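Local coordinates for protein aminoglycoside N(3)-acetyltransferase (Enterobacter cloacae, PDB 6NP4) that probably confers resistance to 2-deoxystreptamine aminoglycosides such as tobramycin, gentamicin and kanamycin by transferring the acetyl group of acetyl-CoA to their N3 amine, at residues A[22-27]-A[166-171]; A[58-63]-A[118-123]; A[182-187]-A[203-208]. All blocks are in the same frame, centred on the assembly; numbering follows the deposited sequence. Where two conformers were deposited one is given.

Interaction 1: A[22-27]-A[166-171]; sequences MVMPHV and AVTALH. With TOY (tobramycin), chain B.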
loop_
_atom_site.group_PDB
_atom_site.type_symbol
_atom_site.label_atom_id
_atom_site.label_comp_id
_atom_site.label_asym_id
_atom_site.label_seq_id
_atom_site.Cartn_x
_atom_site.Cartn_y
_atom_site.Cartn_z
ATOM N N MET A 22 -4.829 13.216 -4.373
ATOM C CA MET A 22 -4.321 12.283 -3.372
ATOM C C MET A 22 -4.161 10.941 -4.084
ATOM O O MET A 22 -5.170 10.310 -4.417
ATOM C CB MET A 22 -5.354 12.210 -2.237
ATOM C CG MET A 22 -5.188 11.049 -1.241
ATOM S SD MET A 22 -3.865 11.223 -0.034
ATOM C CE MET A 22 -2.485 10.473 -0.858
ATOM N N VAL A 23 -2.920 10.523 -4.351
ATOM C CA VAL A 23 -2.626 9.372 -5.210
ATOM C C VAL A 23 -1.823 8.320 -4.453
ATOM O O VAL A 23 -0.818 8.644 -3.811
ATOM C CB VAL A 23 -1.876 9.802 -6.483
ATOM C CG1 VAL A 23 -1.471 8.608 -7.302
ATOM C CG2 VAL A 23 -2.748 10.741 -7.286
ATOM N N MET A 24 -2.234 7.050 -4.594
ATOM C CA MET A 24 -1.520 5.893 -4.058
ATOM C C MET A 24 -1.044 5.066 -5.245
ATOM O O MET A 24 -1.885 4.453 -5.940
ATOM C CB MET A 24 -2.405 5.051 -3.147
ATOM C CG MET A 24 -1.694 3.830 -2.605
ATOM S SD MET A 24 -2.647 3.119 -1.246
ATOM C CE MET A 24 -1.440 1.959 -0.625
ATOM N N PRO A 25 0.261 5.037 -5.536
ATOM C CA PRO A 25 0.757 4.313 -6.704
ATOM C C PRO A 25 1.108 2.868 -6.373
ATOM O O PRO A 25 1.608 2.544 -5.291
ATOM C CB PRO A 25 2.022 5.096 -7.074
ATOM C CG PRO A 25 2.533 5.545 -5.744
ATOM C CD PRO A 25 1.326 5.875 -4.918
ATOM N N HIS A 26 0.943 2.026 -7.393
ATOM C CA HIS A 26 1.434 0.657 -7.418
ATOM C C HIS A 26 2.122 0.519 -8.763
ATOM O O HIS A 26 1.474 0.701 -9.795
ATOM C CB HIS A 26 0.297 -0.363 -7.309
ATOM C CG HIS A 26 -0.437 -0.303 -6.013
ATOM N ND1 HIS A 26 0.122 -0.735 -4.823
ATOM C CD2 HIS A 26 -1.681 0.129 -5.710
ATOM C CE1 HIS A 26 -0.747 -0.547 -3.842
ATOM N NE2 HIS A 26 -1.851 -0.025 -4.353
ATOM N N VAL A 27 3.426 0.262 -8.763
ATOM C CA VAL A 27 4.234 0.397 -9.971
ATOM C C VAL A 27 5.031 -0.865 -10.275
ATOM O O VAL A 27 5.715 -1.404 -9.397
ATOM C CB VAL A 27 5.207 1.582 -9.835
ATOM C CG1 VAL A 27 6.019 1.762 -11.113
ATOM C CG2 VAL A 27 4.442 2.844 -9.457
ATOM N N ALA A 166 -2.518 -6.064 -6.720
ATOM C CA ALA A 166 -1.667 -5.065 -6.090
ATOM C C ALA A 166 -2.420 -4.033 -5.260
ATOM O O ALA A 166 -1.770 -3.242 -4.597
ATOM C CB ALA A 166 -0.840 -4.337 -7.154
ATOM N N VAL A 167 -3.741 -4.088 -5.190
ATOM C CA VAL A 167 -4.566 -2.996 -4.675
ATOM C C VAL A 167 -4.714 -3.077 -3.152
ATOM O O VAL A 167 -5.698 -3.599 -2.624
ATOM C CB VAL A 167 -5.920 -2.980 -5.390
ATOM C CG1 VAL A 167 -6.731 -1.781 -4.948
ATOM C CG2 VAL A 167 -5.741 -2.986 -6.914
ATOM N N THR A 168 -3.711 -2.536 -2.449
ATOM C CA THR A 168 -3.647 -2.633 -0.988
ATOM C C THR A 168 -4.896 -2.094 -0.317
ATOM O O THR A 168 -5.328 -2.622 0.711
ATOM C CB THR A 168 -2.429 -1.857 -0.474
ATOM O OG1 THR A 168 -1.281 -2.221 -1.223
ATOM C CG2 THR A 168 -2.175 -2.088 0.984
ATOM N N ALA A 169 -5.487 -1.034 -0.875
ATOM C CA ALA A 169 -6.640 -0.441 -0.226
ATOM C C ALA A 169 -7.775 -1.441 -0.049
ATOM O O ALA A 169 -8.606 -1.254 0.841
ATOM C CB ALA A 169 -7.143 0.770 -1.004
ATOM N N LEU A 170 -7.858 -2.474 -0.902
ATOM C CA LEU A 170 -8.944 -3.448 -0.756
ATOM C C LEU A 170 -8.815 -4.281 0.509
ATOM O O LEU A 170 -9.815 -4.892 0.924
ATOM C CB LEU A 170 -9.062 -4.336 -1.998
ATOM C CG LEU A 170 -9.899 -3.709 -3.110
ATOM C CD1 LEU A 170 -9.696 -4.456 -4.414
ATOM C CD2 LEU A 170 -11.370 -3.652 -2.701
ATOM N N HIS A 171 -7.672 -4.277 1.182
ATOM C CA HIS A 171 -7.614 -4.893 2.507
ATOM C C HIS A 171 -8.505 -4.170 3.514
ATOM O O HIS A 171 -8.918 -4.785 4.502
ATOM C CB HIS A 171 -6.175 -5.000 3.018
ATOM C CG HIS A 171 -5.327 -5.921 2.201
ATOM N ND1 HIS A 171 -5.656 -7.238 1.974
ATOM C CD2 HIS A 171 -4.155 -5.722 1.557
ATOM C CE1 HIS A 171 -4.725 -7.804 1.223
ATOM N NE2 HIS A 171 -3.802 -6.906 0.955
HETATM C C11 TOY B . 1.047 -10.900 -1.858
HETATM O O11 TOY B . 0.406 -9.770 -1.355
HETATM C C21 TOY B . 1.289 -10.677 -3.367
HETATM N N21 TOY B . 2.045 -9.403 -3.543
HETATM C C31 TOY B . 0.037 -10.610 -4.127
HETATM C C41 TOY B . -0.803 -11.800 -3.880
HETATM O O41 TOY B . -2.117 -11.598 -4.418
HETATM C C51 TOY B . -1.003 -12.067 -2.394
HETATM O O51 TOY B . 0.278 -12.126 -1.683
HETATM C C61 TOY B . -1.703 -13.378 -2.210
HETATM N N61 TOY B . -1.986 -13.603 -0.802
HETATM C C12 TOY B . 0.625 -7.836 2.428
HETATM N N12 TOY B . 0.407 -7.387 3.803
HETATM C C22 TOY B . -0.692 -7.768 1.646
HETATM C C32 TOY B . -0.461 -8.221 0.191
HETATM N N32 TOY B . -1.724 -8.228 -0.533
HETATM C C42 TOY B . 0.163 -9.626 0.045
HETATM C C52 TOY B . 1.402 -9.747 0.941
HETATM O O52 TOY B . 1.817 -11.089 1.003
HETATM C C62 TOY B . 1.149 -9.271 2.383
HETATM O O62 TOY B . 2.363 -9.323 3.094
HETATM C C13 TOY B . 2.361 -9.970 4.316
HETATM C C23 TOY B . 3.424 -9.298 5.170
HETATM O O23 TOY B . 3.084 -7.924 5.252
HETATM C C33 TOY B . 4.787 -9.469 4.587
HETATM N N33 TOY B . 5.805 -8.779 5.475
HETATM C C43 TOY B . 5.101 -10.927 4.373
HETATM O O43 TOY B . 6.356 -11.072 3.713
HETATM C C53 TOY B . 3.997 -11.580 3.532
HETATM O O53 TOY B . 2.719 -11.383 4.208
HETATM C C63 TOY B . 4.228 -13.041 3.277
HETATM O O63 TOY B . 4.425 -13.733 4.475
HETATM O O HOH W 1 -4.216 0.636 -2.881
#

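Interaction 2: A[58-63]-A[118-123]; sequences AFVSWR and DASMAA. With TOY (tobramycin), chain B.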
loop_
_atom_site.group_PDB
_atom_site.type_symbol
_atom_site.label_atom_id
_atom_site.label_comp_id
_atom_site.label_asym_id
_atom_site.label_seq_id
_atom_site.Cartn_x
_atom_site.Cartn_y
_atom_site.Cartn_z
ATOM N N ALA A 58 2.138 5.723 -0.177
ATOM C CA ALA A 58 2.634 4.446 -0.691
ATOM C C ALA A 58 2.730 3.433 0.430
ATOM O O ALA A 58 3.143 3.758 1.537
ATOM C CB ALA A 58 4.003 4.598 -1.356
ATOM N N PHE A 59 2.366 2.195 0.122
ATOM C CA PHE A 59 2.534 1.074 1.053
ATOM C C PHE A 59 3.949 0.529 0.885
ATOM O O PHE A 59 4.250 -0.180 -0.075
ATOM C CB PHE A 59 1.493 0.001 0.756
ATOM C CG PHE A 59 1.714 -1.295 1.512
ATOM C CD1 PHE A 59 2.180 -1.312 2.815
ATOM C CD2 PHE A 59 1.472 -2.506 0.898
ATOM C CE1 PHE A 59 2.386 -2.498 3.466
ATOM C CE2 PHE A 59 1.662 -3.687 1.551
ATOM C CZ PHE A 59 2.111 -3.696 2.828
ATOM N N VAL A 60 4.855 0.917 1.792
ATOM C CA VAL A 60 6.270 0.599 1.638
ATOM C C VAL A 60 6.740 -0.574 2.508
ATOM O O VAL A 60 7.724 -1.230 2.154
ATOM C CB VAL A 60 7.152 1.845 1.841
ATOM C CG1 VAL A 60 6.676 2.995 0.947
ATOM C CG2 VAL A 60 7.187 2.302 3.299
ATOM N N SER A 61 6.067 -0.831 3.626
ATOM C CA SER A 61 6.454 -1.923 4.533
ATOM C C SER A 61 7.912 -1.744 4.959
ATOM O O SER A 61 8.387 -0.613 5.124
ATOM C CB SER A 61 6.109 -3.264 3.899
ATOM O OG SER A 61 6.295 -4.354 4.792
ATOM N N TRP A 62 8.607 -2.867 5.145
ATOM C CA TRP A 62 9.934 -2.896 5.748
ATOM C C TRP A 62 10.653 -4.113 5.183
ATOM O O TRP A 62 10.154 -5.240 5.303
ATOM C CB TRP A 62 9.812 -3.008 7.263
ATOM C CG TRP A 62 11.087 -3.076 8.034
ATOM C CD1 TRP A 62 12.343 -2.683 7.649
ATOM C CD2 TRP A 62 11.209 -3.543 9.369
ATOM N NE1 TRP A 62 13.234 -2.896 8.677
ATOM C CE2 TRP A 62 12.558 -3.418 9.742
ATOM C CE3 TRP A 62 10.299 -4.055 10.298
ATOM C CZ2 TRP A 62 13.016 -3.781 10.994
ATOM C CZ3 TRP A 62 10.752 -4.411 11.532
ATOM C CH2 TRP A 62 12.102 -4.278 11.881
ATOM N N ARG A 63 11.854 -3.906 4.632
ATOM C CA ARG A 63 12.691 -4.981 4.113
ATOM C C ARG A 63 12.839 -6.104 5.123
ATOM O O ARG A 63 12.883 -7.278 4.748
ATOM C CB ARG A 63 14.082 -4.428 3.767
ATOM C CG ARG A 63 15.007 -5.411 3.105
ATOM C CD ARG A 63 16.418 -4.857 2.990
ATOM N NE ARG A 63 17.074 -4.853 4.293
ATOM C CZ ARG A 63 18.323 -4.452 4.536
ATOM N NH1 ARG A 63 19.072 -3.962 3.558
ATOM N NH2 ARG A 63 18.807 -4.525 5.771
ATOM N N ASP A 118 5.222 -3.565 9.804
ATOM C CA ASP A 118 4.913 -4.462 8.699
ATOM C C ASP A 118 4.049 -3.776 7.644
ATOM O O ASP A 118 4.213 -4.034 6.452
ATOM C CB ASP A 118 4.237 -5.732 9.227
ATOM C CG ASP A 118 4.142 -6.803 8.169
ATOM O OD1 ASP A 118 5.185 -7.365 7.776
ATOM O OD2 ASP A 118 3.017 -7.067 7.702
ATOM N N ALA A 119 3.121 -2.937 8.081
ATOM C CA ALA A 119 2.179 -2.262 7.186
ATOM C C ALA A 119 2.634 -0.843 6.834
ATOM O O ALA A 119 1.832 -0.048 6.339
ATOM C CB ALA A 119 0.803 -2.231 7.835
ATOM N N SER A 120 3.906 -0.515 7.051
ATOM C CA SER A 120 4.329 0.882 7.012
ATOM C C SER A 120 3.938 1.579 5.711
ATOM O O SER A 120 4.121 1.052 4.613
ATOM C CB SER A 120 5.843 0.956 7.209
ATOM O OG SER A 120 6.288 2.296 7.408
ATOM N N MET A 121 3.461 2.810 5.865
ATOM C CA MET A 121 3.035 3.679 4.769
ATOM C C MET A 121 3.858 4.961 4.765
ATOM O O MET A 121 4.077 5.569 5.817
ATOM C CB MET A 121 1.576 4.067 4.985
ATOM C CG MET A 121 0.611 2.902 5.106
ATOM S SD MET A 121 0.169 2.222 3.499
ATOM C CE MET A 121 -0.586 0.680 3.968
ATOM N N ALA A 122 4.244 5.400 3.569
ATOM C CA ALA A 122 5.018 6.620 3.376
ATOM C C ALA A 122 4.145 7.648 2.684
ATOM O O ALA A 122 3.389 7.301 1.785
ATOM C CB ALA A 122 6.230 6.340 2.520
ATOM N N ALA A 123 4.248 8.910 3.090
ATOM C CA ALA A 123 3.441 9.956 2.471
ATOM C C ALA A 123 4.264 11.214 2.232
ATOM O O ALA A 123 5.077 11.623 3.075
ATOM C CB ALA A 123 2.227 10.317 3.304
HETATM C C11 TOY B . 1.047 -10.900 -1.858
HETATM O O11 TOY B . 0.406 -9.770 -1.355
HETATM C C21 TOY B . 1.289 -10.677 -3.367
HETATM N N21 TOY B . 2.045 -9.403 -3.543
HETATM C C31 TOY B . 0.037 -10.610 -4.127
HETATM C C41 TOY B . -0.803 -11.800 -3.880
HETATM O O41 TOY B . -2.117 -11.598 -4.418
HETATM C C51 TOY B . -1.003 -12.067 -2.394
HETATM O O51 TOY B . 0.278 -12.126 -1.683
HETATM C C61 TOY B . -1.703 -13.378 -2.210
HETATM N N61 TOY B . -1.986 -13.603 -0.802
HETATM C C12 TOY B . 0.625 -7.836 2.428
HETATM N N12 TOY B . 0.407 -7.387 3.803
HETATM C C22 TOY B . -0.692 -7.768 1.646
HETATM C C32 TOY B . -0.461 -8.221 0.191
HETATM N N32 TOY B . -1.724 -8.228 -0.533
HETATM C C42 TOY B . 0.163 -9.626 0.045
HETATM C C52 TOY B . 1.402 -9.747 0.941
HETATM O O52 TOY B . 1.817 -11.089 1.003
HETATM C C62 TOY B . 1.149 -9.271 2.383
HETATM O O62 TOY B . 2.363 -9.323 3.094
HETATM C C13 TOY B . 2.361 -9.970 4.316
HETATM C C23 TOY B . 3.424 -9.298 5.170
HETATM O O23 TOY B . 3.084 -7.924 5.252
HETATM C C33 TOY B . 4.787 -9.469 4.587
HETATM N N33 TOY B . 5.805 -8.779 5.475
HETATM C C43 TOY B . 5.101 -10.927 4.373
HETATM O O43 TOY B . 6.356 -11.072 3.713
HETATM C C53 TOY B . 3.997 -11.580 3.532
HETATM O O53 TOY B . 2.719 -11.383 4.208
HETATM C C63 TOY B . 4.228 -13.041 3.277
HETATM O O63 TOY B . 4.425 -13.733 4.475
#

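Interaction 3: A[182-187]-A[203-208]; sequences KRRVTY and SDWDSN. With TOY (tobramycin), chain B.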
loop_
_atom_site.group_PDB
_atom_site.type_symbol
_atom_site.label_atom_id
_atom_site.label_comp_id
_atom_site.label_asym_id
_atom_site.label_seq_id
_atom_site.Cartn_x
_atom_site.Cartn_y
_atom_site.Cartn_z
ATOM N N LYS A 182 -13.854 -15.047 9.019
ATOM C CA LYS A 182 -12.698 -14.234 8.679
ATOM C C LYS A 182 -11.447 -14.714 9.403
ATOM O O LYS A 182 -11.465 -14.986 10.605
ATOM C CB LYS A 182 -12.979 -12.785 9.022
ATOM C CG LYS A 182 -14.077 -12.200 8.132
ATOM C CD LYS A 182 -14.639 -10.886 8.701
ATOM C CE LYS A 182 -13.706 -9.750 8.515
ATOM N NZ LYS A 182 -14.314 -8.446 8.815
ATOM N N ARG A 183 -10.361 -14.829 8.655
ATOM C CA ARG A 183 -9.078 -15.271 9.182
ATOM C C ARG A 183 -8.330 -14.124 9.846
ATOM O O ARG A 183 -8.313 -12.989 9.343
ATOM C CB ARG A 183 -8.214 -15.790 8.042
ATOM C CG ARG A 183 -8.740 -17.073 7.411
ATOM C CD ARG A 183 -8.041 -17.400 6.126
ATOM N NE ARG A 183 -6.597 -17.549 6.234
ATOM C CZ ARG A 183 -5.969 -18.716 6.314
ATOM N NH1 ARG A 183 -6.646 -19.848 6.341
ATOM N NH2 ARG A 183 -4.645 -18.754 6.384
ATOM N N ARG A 184 -7.688 -14.447 10.963
ATOM C CA ARG A 184 -6.812 -13.539 11.662
ATOM C C ARG A 184 -5.444 -14.189 11.804
ATOM O O ARG A 184 -5.287 -15.416 11.697
ATOM C CB ARG A 184 -7.397 -13.128 13.020
ATOM C CG ARG A 184 -8.696 -12.355 12.878
ATOM C CD ARG A 184 -9.315 -11.917 14.169
ATOM N NE ARG A 184 -8.462 -11.002 14.909
ATOM C CZ ARG A 184 -8.355 -9.705 14.661
ATOM N NH1 ARG A 184 -9.027 -9.143 13.663
ATOM N NH2 ARG A 184 -7.560 -8.969 15.410
ATOM N N VAL A 185 -4.443 -13.345 12.014
ATOM C CA VAL A 185 -3.065 -13.766 12.232
ATOM C C VAL A 185 -2.558 -13.084 13.490
ATOM O O VAL A 185 -3.006 -11.989 13.849
ATOM C CB VAL A 185 -2.140 -13.419 11.040
ATOM C CG1 VAL A 185 -2.443 -14.278 9.824
ATOM C CG2 VAL A 185 -2.181 -11.917 10.717
ATOM N N THR A 186 -1.584 -13.720 14.136
ATOM C CA THR A 186 -0.851 -13.143 15.251
ATOM C C THR A 186 0.618 -13.049 14.867
ATOM O O THR A 186 1.190 -13.995 14.317
ATOM C CB THR A 186 -1.018 -13.999 16.509
ATOM O OG1 THR A 186 -2.388 -13.977 16.901
ATOM C CG2 THR A 186 -0.140 -13.508 17.666
ATOM N N TYR A 187 1.231 -11.900 15.137
ATOM C CA TYR A 187 2.642 -11.705 14.835
ATOM C C TYR A 187 3.190 -10.653 15.787
ATOM O O TYR A 187 2.434 -10.005 16.524
ATOM C CB TYR A 187 2.874 -11.371 13.353
ATOM C CG TYR A 187 2.129 -10.174 12.836
ATOM C CD1 TYR A 187 2.599 -8.886 13.033
ATOM C CD2 TYR A 187 0.959 -10.338 12.141
ATOM C CE1 TYR A 187 1.904 -7.779 12.546
ATOM C CE2 TYR A 187 0.259 -9.237 11.636
ATOM C CZ TYR A 187 0.742 -7.966 11.841
ATOM O OH TYR A 187 0.059 -6.875 11.337
ATOM N N SER A 203 -2.812 -9.311 17.068
ATOM C CA SER A 203 -3.544 -9.988 16.013
ATOM C C SER A 203 -4.137 -8.952 15.066
ATOM O O SER A 203 -4.343 -7.796 15.425
ATOM C CB SER A 203 -4.637 -10.897 16.570
ATOM O OG SER A 203 -5.650 -10.146 17.190
ATOM N N ASP A 204 -4.424 -9.396 13.853
ATOM C CA ASP A 204 -5.070 -8.555 12.859
ATOM C C ASP A 204 -5.678 -9.470 11.802
ATOM O O ASP A 204 -5.463 -10.683 11.811
ATOM C CB ASP A 204 -4.093 -7.532 12.238
ATOM C CG ASP A 204 -4.765 -6.214 11.850
ATOM O OD1 ASP A 204 -5.991 -6.196 11.593
ATOM O OD2 ASP A 204 -4.020 -5.213 11.764
ATOM N N TRP A 205 -6.435 -8.882 10.891
ATOM C CA TRP A 205 -6.962 -9.655 9.777
ATOM C C TRP A 205 -5.816 -10.223 8.947
ATOM O O TRP A 205 -4.796 -9.570 8.733
ATOM C CB TRP A 205 -7.895 -8.804 8.903
ATOM C CG TRP A 205 -8.961 -8.178 9.713
ATOM C CD1 TRP A 205 -9.114 -6.834 9.960
ATOM C CD2 TRP A 205 -10.026 -8.833 10.411
ATOM N NE1 TRP A 205 -10.195 -6.624 10.759
ATOM C CE2 TRP A 205 -10.766 -7.834 11.077
ATOM C CE3 TRP A 205 -10.401 -10.172 10.577
ATOM C CZ2 TRP A 205 -11.885 -8.129 11.870
ATOM C CZ3 TRP A 205 -11.489 -10.468 11.401
ATOM C CH2 TRP A 205 -12.218 -9.459 12.025
ATOM N N ASP A 206 -6.004 -11.431 8.439
ATOM C CA ASP A 206 -5.007 -12.038 7.576
ATOM C C ASP A 206 -4.975 -11.273 6.258
ATOM O O ASP A 206 -5.956 -11.283 5.520
ATOM C CB ASP A 206 -5.386 -13.495 7.350
ATOM C CG ASP A 206 -4.280 -14.316 6.700
ATOM O OD1 ASP A 206 -3.338 -13.726 6.127
ATOM O OD2 ASP A 206 -4.391 -15.568 6.786
ATOM N N SER A 207 -3.859 -10.613 5.956
ATOM C CA SER A 207 -3.713 -9.893 4.698
ATOM C C SER A 207 -3.265 -10.784 3.558
ATOM O O SER A 207 -3.067 -10.286 2.446
ATOM C CB SER A 207 -2.785 -8.688 4.844
ATOM O OG SER A 207 -1.450 -9.102 5.044
ATOM N N ASN A 208 -3.160 -12.091 3.799
ATOM C CA ASN A 208 -2.888 -13.064 2.755
ATOM C C ASN A 208 -4.113 -13.909 2.430
ATOM O O ASN A 208 -3.983 -15.063 2.012
ATOM C CB ASN A 208 -1.683 -13.926 3.121
ATOM C CG ASN A 208 -0.413 -13.142 3.041
ATOM O OD1 ASN A 208 0.359 -13.043 4.002
ATOM N ND2 ASN A 208 -0.170 -12.589 1.888
HETATM C C11 TOY B . 1.047 -10.900 -1.858
HETATM O O11 TOY B . 0.406 -9.770 -1.355
HETATM C C21 TOY B . 1.289 -10.677 -3.367
HETATM N N21 TOY B . 2.045 -9.403 -3.543
HETATM C C31 TOY B . 0.037 -10.610 -4.127
HETATM C C41 TOY B . -0.803 -11.800 -3.880
HETATM O O41 TOY B . -2.117 -11.598 -4.418
HETATM C C51 TOY B . -1.003 -12.067 -2.394
HETATM O O51 TOY B . 0.278 -12.126 -1.683
HETATM C C61 TOY B . -1.703 -13.378 -2.210
HETATM N N61 TOY B . -1.986 -13.603 -0.802
HETATM C C12 TOY B . 0.625 -7.836 2.428
HETATM N N12 TOY B . 0.407 -7.387 3.803
HETATM C C22 TOY B . -0.692 -7.768 1.646
HETATM C C32 TOY B . -0.461 -8.221 0.191
HETATM N N32 TOY B . -1.724 -8.228 -0.533
HETATM C C42 TOY B . 0.163 -9.626 0.045
HETATM C C52 TOY B . 1.402 -9.747 0.941
HETATM O O52 TOY B . 1.817 -11.089 1.003
HETATM C C62 TOY B . 1.149 -9.271 2.383
HETATM O O62 TOY B . 2.363 -9.323 3.094
HETATM C C13 TOY B . 2.361 -9.970 4.316
HETATM C C23 TOY B . 3.424 -9.298 5.170
HETATM O O23 TOY B . 3.084 -7.924 5.252
HETATM C C33 TOY B . 4.787 -9.469 4.587
HETATM N N33 TOY B . 5.805 -8.779 5.475
HETATM C C43 TOY B . 5.101 -10.927 4.373
HETATM O O43 TOY B . 6.356 -11.072 3.713
HETATM C C53 TOY B . 3.997 -11.580 3.532
HETATM O O53 TOY B . 2.719 -11.383 4.208
HETATM C C63 TOY B . 4.228 -13.041 3.277
HETATM O O63 TOY B . 4.425 -13.733 4.475
HETATM O O HOH W 2 -2.544 -17.006 5.250
HETATM O O HOH W 3 -7.970 -6.482 13.730
HETATM O O HOH W 4 -4.711 -16.909 9.301
HETATM O O HOH W 5 -7.666 -12.659 17.126
HETATM O O HOH W 6 -1.556 -5.113 12.769
#

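Interaction 1: A[22-27]-A[166-171]
His26 lies with one face of its imidazole under the carbonyl oxygen of Ala166, and this carbonyl-over-ring contact is the centre of the interface. The oxygen stands 3.0 Å above the ring plane, over its middle, with CE1 of His26 at 3.0 Å from Ala166 O. Because the oxygen sits above the ring, neither ring nitrogen can aim an in-plane N-H at it, and no direct hydrogen bond joins the two segments. With chi1 at -64°, CG of His26 is anti to its carbonyl carbon, a setting that swings the ring across to the 166-171 turn.

Water supplies the hydrogen-bonded link. NE2 of His26 holds a water at 2.9 Å in the plane of the ring, and the same water accepts from Ala169 N at 2.9 Å.

At the ring edge, Thr168 OG1 comes to 3.2 Å from His26 CE1. Apolar contact is sparse: the extended Met24 chain brings its CE to 3.9 Å from Thr168 CB, the two side chains crossing at about a right angle.

Ligand binding enters through His171, whose NE2 accepts from tobramycin N32 at 2.9 Å, the amine lying in the ring plane; Glu174 bonds its ND1 and would thereby fix the ring's rotation. His26, Thr168 and His171 are all acetyl-CoA contacts, consistent with a junction of the cofactor and antibiotic sites.

Strand 22-27 runs between strands 55-59 and 156-160 of the central sheet, while the turn ahead of helix 170-176 packs on Ile157 and Phe59, with helix 222-233 touching Val167, Leu170 and His171.

Interaction 2: A[58-63]-A[118-123]
Ala58 pairs with Ala122 through two nearly equal backbone bonds: Ala58 N donates to Ala122 O at 2.8 Å, and Ala122 N returns an almost straight bond to Ala58 O. This reciprocal pattern defines an antiparallel hydrogen-bonded pair.

Phe59 follows as a non-hydrogen-bonded pair with Met121, their side chains on the same sheet face. The bend of Met121 at chi2 (-80°) brings its methyl CE to 3.6 Å from Phe59 CD1. The sulfur makes a Met-aromatic contact, with Met121 SD 5.2 Å from the centroid of the Phe59 ring in an oblique approach. The carbonyl oxygens of Ser120 and Asp118 meet the ring at its edge, while Phe98 stacks on Phe59 and Tyr141 meets it edge-to-face.

At Val60 the regular pairing gives way. Ser120 O receives two donors, Val60 N and Ser61 N; the first bond is bent to 137° at the hydrogen, whereas the second is straighter at 164°. Val60 CG1 packs 3.7 Å from Ala122 CB.

Ser61 adds a side-chain bond. Its OG, anti to the backbone N, donates to Asp118 O at 2.7 Å, tying down the peptide beside the antibiotic. The carboxylate of Asp118 then takes two tobramycin donors, one on each oxygen: N33 on OD1, and O23 on OD2 at 2.6 Å. Ser65 also bonds OD1, a second-shell contact that helps to place the group.

Strands 55-59 and 121-124 are thus antiparallel neighbours in the mixed central sheet. The loop after strand 55-59 and the one leading into strand 121-124 meet beside the aminoglycoside site of this antibiotic N-acetyltransferase, to which Asp118 contributes its carboxylate.

Interaction 3: A[182-187]-A[203-208]
The open end of a beta hairpin, strands 184-193 and 196-205, is paired here, its short axes running 144° apart. Val185 and Asp204 form the antiparallel hydrogen-bonded pair, Val185 N donating to Asp204 O at 2.9 Å. Beyond the strands, Asp206 N continues the pairing with Arg183 O.

Trp205 takes cation-pi contacts on opposite faces. On one, Arg184 CZ lies 4.5 Å from the centroid of the six-membered ring of Trp205, with guanidinium and ring planes 88° apart, so NH1 points down onto the indole. Over the other, Lys182 NZ is 4.1 Å from the same Trp205 centroid, with CE adding a CH-pi contact; NZ also bonds Ala175 O and Ala177 O. Arg184 NH2 donates in the guanidinium plane to Ser203 OG at 2.9 Å.

Arg183 grips Asp206 side-on, NE at 3.0 Å and NH2 at 3.2 Å from Asp206 OD2 in a salt bridge; its NH1 has a second partner, Asp212. Asp206 OD1 accepts from Asn208 N in an Asx turn, next to Ser207, whose OG accepts from tobramycin N12.

Helix 67-70 packs against Val185, Tyr187 and Asn208, and Lys182 reaches back to the end of helix 170-176.

From the N terminus, the chain leaves strand 22-27 and runs 138 residues before the 166-171 turn closes interaction 1. Within that span lies interaction 2, with 54 residues between its segments 58-63 and 118-123. The two share the central sheet, since strands 22-27 and 55-59 are adjacent, and they touch where Thr168 OG1 lies 3.5 Å from Phe59 CD2. Helix 170-176 then leads to the hairpin of interaction 3, which opens after interaction 1 has closed, with only 15 residues between its segments. His171 CE1 meets Ser207 O across that junction. Tobramycin contacts all three, bonding Asp118 in the loop before strand 121-124, His171 of helix 170-176 and Ser207 just past the hairpin.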